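Putative aminooxidase (Propionibacterium acnes, PDB 2BA9) probably uses a bound flavin-adenine dinucleotide to isomerise polyunsaturated fatty acids, producing conjugated linoleic acid. Local coordinates at residues A[289-294]-A[323-328]. Residues are numbered along the deposited sequence; the frame is centred on the assembly and turned at random.
Sequences KEYPTI and QIITTY
The phenol ring of Y291 meets the chain around Q323 with its edge: the carbonyl oxygen of Q323 lies near the ring plane, 3.5 Å from CE1. I325 comes in obliquely to the same ring, its CD1 3.5 Å from Y291 CE1, and its CG1 also packs there. The ring of H315 meets Y291 as well, with the two planes inclined at about 55°. Beyond the ring, Y291 OH passes 3.6 Å from Q323 CB; the two side chains run alongside each other in the same direction, with the Q323 amide turned 62° from the phenol plane. With CG anti to the backbone N (chi1 -158°), the Y291 side chain brings its hydroxyl end closer to the other segment than its CB direction alone would. A water gives one hydrogen bond to Y291 OH, at 2.6 Å, and another to I324 O, at 2.7 Å, bridging the segments where no direct hydrogen bond forms; the hydroxyl itself donates to W317 O.

The contact lays the loop joining strands 277-288 and 295-297 against strand 325-330 and the residues leading into it, an inner strand of the mixed sheet in this amine-oxidase-type flavoprotein. Farther along that strand Y328 touches the FAD, and Y328 OH shares a hydrogen bond of 2.6 Å with T326 OG1.

P292 adds a second apolar touch, its ring carbon CG lying 3.9 Å from I325 CD1. This methyl therefore packs against both the phenol and the proline ring. The Q323 chain bends at chi2 and folds its amide back on the main chain, where I324 N donates to Q323 OE1 at 3.1 Å, while Q323 NE2 hydrogen-bonds to Y51 O.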
ATOM      1  N   LYS A 289     -24.075  -6.815  15.150  1.00 29.99           N
ATOM      2  CA  LYS A 289     -24.808  -7.856  15.873  1.00 31.30           C
ATOM      3  C   LYS A 289     -24.533  -9.156  15.117  1.00 31.46           C
ATOM      4  O   LYS A 289     -24.312  -9.148  13.888  1.00 33.02           O
ATOM      5  CB  LYS A 289     -26.314  -7.559  16.026  1.00 31.81           C
ATOM      6  CG  LYS A 289     -26.984  -6.842  14.844  1.00 33.44           C
ATOM      7  CD  LYS A 289     -28.472  -6.612  15.101  1.00 35.42           C
ATOM      8  CE  LYS A 289     -29.084  -5.707  14.032  1.00 36.50           C
ATOM      9  NZ  LYS A 289     -28.763  -4.251  14.244  1.00 38.55           N
ATOM     10  N   GLU A 290     -24.503 -10.264  15.845  1.00 31.31           N
ATOM     11  CA  GLU A 290     -24.000 -11.535  15.316  1.00 30.90           C
ATOM     12  C   GLU A 290     -22.526 -11.357  14.934  1.00 29.97           C
ATOM     13  O   GLU A 290     -22.180 -11.145  13.764  1.00 29.66           O
ATOM     14  CB  GLU A 290     -24.853 -12.051  14.141  1.00 31.20           C
ATOM     15  CG  GLU A 290     -26.041 -12.949  14.505  1.00 33.40           C
ATOM     16  CD  GLU A 290     -26.798 -12.530  15.773  1.00 36.27           C
ATOM     17  OE1 GLU A 290     -26.438 -13.025  16.870  1.00 39.42           O
ATOM     18  OE2 GLU A 290     -27.765 -11.736  15.676  1.00 37.23           O
ATOM     19  N   TYR A 291     -21.671 -11.436  15.951  1.00 28.84           N
ATOM     20  CA  TYR A 291     -20.227 -11.272  15.788  1.00 28.58           C
ATOM     21  C   TYR A 291     -19.615 -12.453  15.020  1.00 28.21           C
ATOM     22  O   TYR A 291     -19.826 -13.605  15.385  1.00 28.64           O
ATOM     23  CB  TYR A 291     -19.581 -11.170  17.168  1.00 28.38           C
ATOM     24  CG  TYR A 291     -18.225 -10.495  17.219  1.00 28.85           C
ATOM     25  CD1 TYR A 291     -18.058  -9.180  16.792  1.00 27.96           C
ATOM     26  CD2 TYR A 291     -17.113 -11.155  17.768  1.00 29.31           C
ATOM     27  CE1 TYR A 291     -16.821  -8.553  16.870  1.00 28.08           C
ATOM     28  CE2 TYR A 291     -15.870 -10.526  17.851  1.00 27.77           C
ATOM     29  CZ  TYR A 291     -15.734  -9.233  17.393  1.00 27.93           C
ATOM     30  OH  TYR A 291     -14.515  -8.600  17.485  1.00 30.08           O
ATOM     31  N   PRO A 292     -18.868 -12.182  13.941  1.00 28.03           N
ATOM     32  CA  PRO A 292     -18.153 -13.297  13.321  1.00 27.63           C
ATOM     33  C   PRO A 292     -17.167 -13.951  14.278  1.00 27.74           C
ATOM     34  O   PRO A 292     -16.713 -13.313  15.227  1.00 27.00           O
ATOM     35  CB  PRO A 292     -17.429 -12.660  12.131  1.00 28.01           C
ATOM     36  CG  PRO A 292     -17.629 -11.186  12.244  1.00 27.99           C
ATOM     37  CD  PRO A 292     -18.717 -10.914  13.205  1.00 27.86           C
ATOM     38  N   THR A 293     -16.874 -15.227  14.037  1.00 27.36           N
ATOM     39  CA  THR A 293     -15.879 -15.968  14.808  1.00 27.20           C
ATOM     40  C   THR A 293     -14.580 -16.100  14.012  1.00 26.72           C
ATOM     41  O   THR A 293     -13.625 -16.725  14.464  1.00 26.82           O
ATOM     42  CB  THR A 293     -16.409 -17.366  15.213  1.00 27.17           C
ATOM     43  OG1 THR A 293     -17.127 -17.960  14.130  1.00 28.08           O
ATOM     44  CG2 THR A 293     -17.362 -17.266  16.397  1.00 27.84           C
ATOM     45  N   ILE A 294     -14.557 -15.489  12.828  1.00 26.20           N
ATOM     46  CA  ILE A 294     -13.444 -15.579  11.890  1.00 25.66           C
ATOM     47  C   ILE A 294     -13.601 -14.470  10.825  1.00 25.31           C
ATOM     48  O   ILE A 294     -14.710 -13.978  10.617  1.00 25.47           O
ATOM     49  CB  ILE A 294     -13.415 -16.979  11.232  1.00 25.73           C
ATOM     50  CG1 ILE A 294     -12.065 -17.235  10.560  1.00 26.61           C
ATOM     51  CG2 ILE A 294     -14.593 -17.154  10.242  1.00 24.24           C
ATOM     52  CD1 ILE A 294     -11.870 -18.711  10.180  1.00 27.05           C
ATOM     53  N   GLN A 323     -16.539  -5.492  19.884  1.00 25.33           N
ATOM     54  CA  GLN A 323     -15.382  -4.821  19.268  1.00 25.07           C
ATOM     55  C   GLN A 323     -15.579  -4.568  17.771  1.00 24.89           C
ATOM     56  O   GLN A 323     -16.549  -5.043  17.160  1.00 24.25           O
ATOM     57  CB  GLN A 323     -14.080  -5.624  19.498  1.00 24.88           C
ATOM     58  CG  GLN A 323     -13.269  -5.149  20.703  1.00 23.81           C
ATOM     59  CD  GLN A 323     -12.699  -3.747  20.539  1.00 23.60           C
ATOM     60  OE1 GLN A 323     -12.622  -3.211  19.422  1.00 21.46           O
ATOM     61  NE2 GLN A 323     -12.267  -3.146  21.661  1.00 22.25           N
ATOM     62  N   ILE A 324     -14.627  -3.831  17.190  1.00 25.06           N
ATOM     63  CA  ILE A 324     -14.723  -3.378  15.805  1.00 24.52           C
ATOM     64  C   ILE A 324     -14.428  -4.469  14.793  1.00 24.94           C
ATOM     65  O   ILE A 324     -13.457  -5.228  14.927  1.00 24.75           O
ATOM     66  CB  ILE A 324     -13.781  -2.175  15.538  1.00 24.57           C
ATOM     67  CG1 ILE A 324     -14.185  -0.969  16.401  1.00 24.54           C
ATOM     68  CG2 ILE A 324     -13.816  -1.748  14.076  1.00 23.96           C
ATOM     69  CD1 ILE A 324     -15.592  -0.466  16.124  1.00 24.82           C
ATOM     70  N   ILE A 325     -15.288  -4.533  13.776  1.00 24.93           N
ATOM     71  CA  ILE A 325     -15.091  -5.365  12.602  1.00 25.00           C
ATOM     72  C   ILE A 325     -15.022  -4.387  11.447  1.00 25.54           C
ATOM     73  O   ILE A 325     -15.957  -3.608  11.242  1.00 25.57           O
ATOM     74  CB  ILE A 325     -16.292  -6.314  12.372  1.00 24.52           C
ATOM     75  CG1 ILE A 325     -16.480  -7.272  13.560  1.00 24.79           C
ATOM     76  CG2 ILE A 325     -16.146  -7.046  11.060  1.00 24.45           C
ATOM     77  CD1 ILE A 325     -15.436  -8.375  13.715  1.00 23.04           C
ATOM     78  N   THR A 326     -13.912  -4.383  10.717  1.00 25.92           N
ATOM     79  CA  THR A 326     -13.759  -3.443   9.613  1.00 26.23           C
ATOM     80  C   THR A 326     -14.122  -4.146   8.297  1.00 25.97           C
ATOM     81  O   THR A 326     -13.886  -5.352   8.129  1.00 25.32           O
ATOM     82  CB  THR A 326     -12.330  -2.807   9.548  1.00 26.81           C
ATOM     83  OG1 THR A 326     -11.327  -3.826   9.627  1.00 27.13           O
ATOM     84  CG2 THR A 326     -12.120  -1.795  10.678  1.00 26.75           C
ATOM     85  N   THR A 327     -14.711  -3.376   7.386  1.00 26.04           N
ATOM     86  CA  THR A 327     -15.107  -3.853   6.067  1.00 25.91           C
ATOM     87  C   THR A 327     -14.337  -3.087   5.012  1.00 26.60           C
ATOM     88  O   THR A 327     -13.932  -1.935   5.240  1.00 26.96           O
ATOM     89  CB  THR A 327     -16.621  -3.647   5.797  1.00 25.65           C
ATOM     90  OG1 THR A 327     -16.879  -2.256   5.576  1.00 24.05           O
ATOM     91  CG2 THR A 327     -17.478  -4.163   6.957  1.00 25.63           C
ATOM     92  N   TYR A 328     -14.179  -3.720   3.846  1.00 26.78           N
ATOM     93  CA  TYR A 328     -13.329  -3.219   2.758  1.00 26.56           C
ATOM     94  C   TYR A 328     -14.033  -3.347   1.411  1.00 26.04           C
ATOM     95  O   TYR A 328     -14.454  -4.438   1.031  1.00 25.78           O
ATOM     96  CB  TYR A 328     -12.011  -4.002   2.750  1.00 26.24           C
ATOM     97  CG  TYR A 328     -11.315  -3.961   4.102  1.00 27.12           C
ATOM     98  CD1 TYR A 328     -10.297  -3.037   4.363  1.00 25.48           C
ATOM     99  CD2 TYR A 328     -11.698  -4.822   5.127  1.00 26.51           C
ATOM    100  CE1 TYR A 328      -9.696  -2.975   5.603  1.00 25.28           C
ATOM    101  CE2 TYR A 328     -11.096  -4.773   6.367  1.00 26.79           C
ATOM    102  CZ  TYR A 328     -10.087  -3.848   6.600  1.00 26.13           C
ATOM    103  OH  TYR A 328      -9.495  -3.800   7.832  1.00 24.93           O
TER
HETATM  104  O   HOH W   1     -12.566  -7.487  16.215  1.00 17.74           O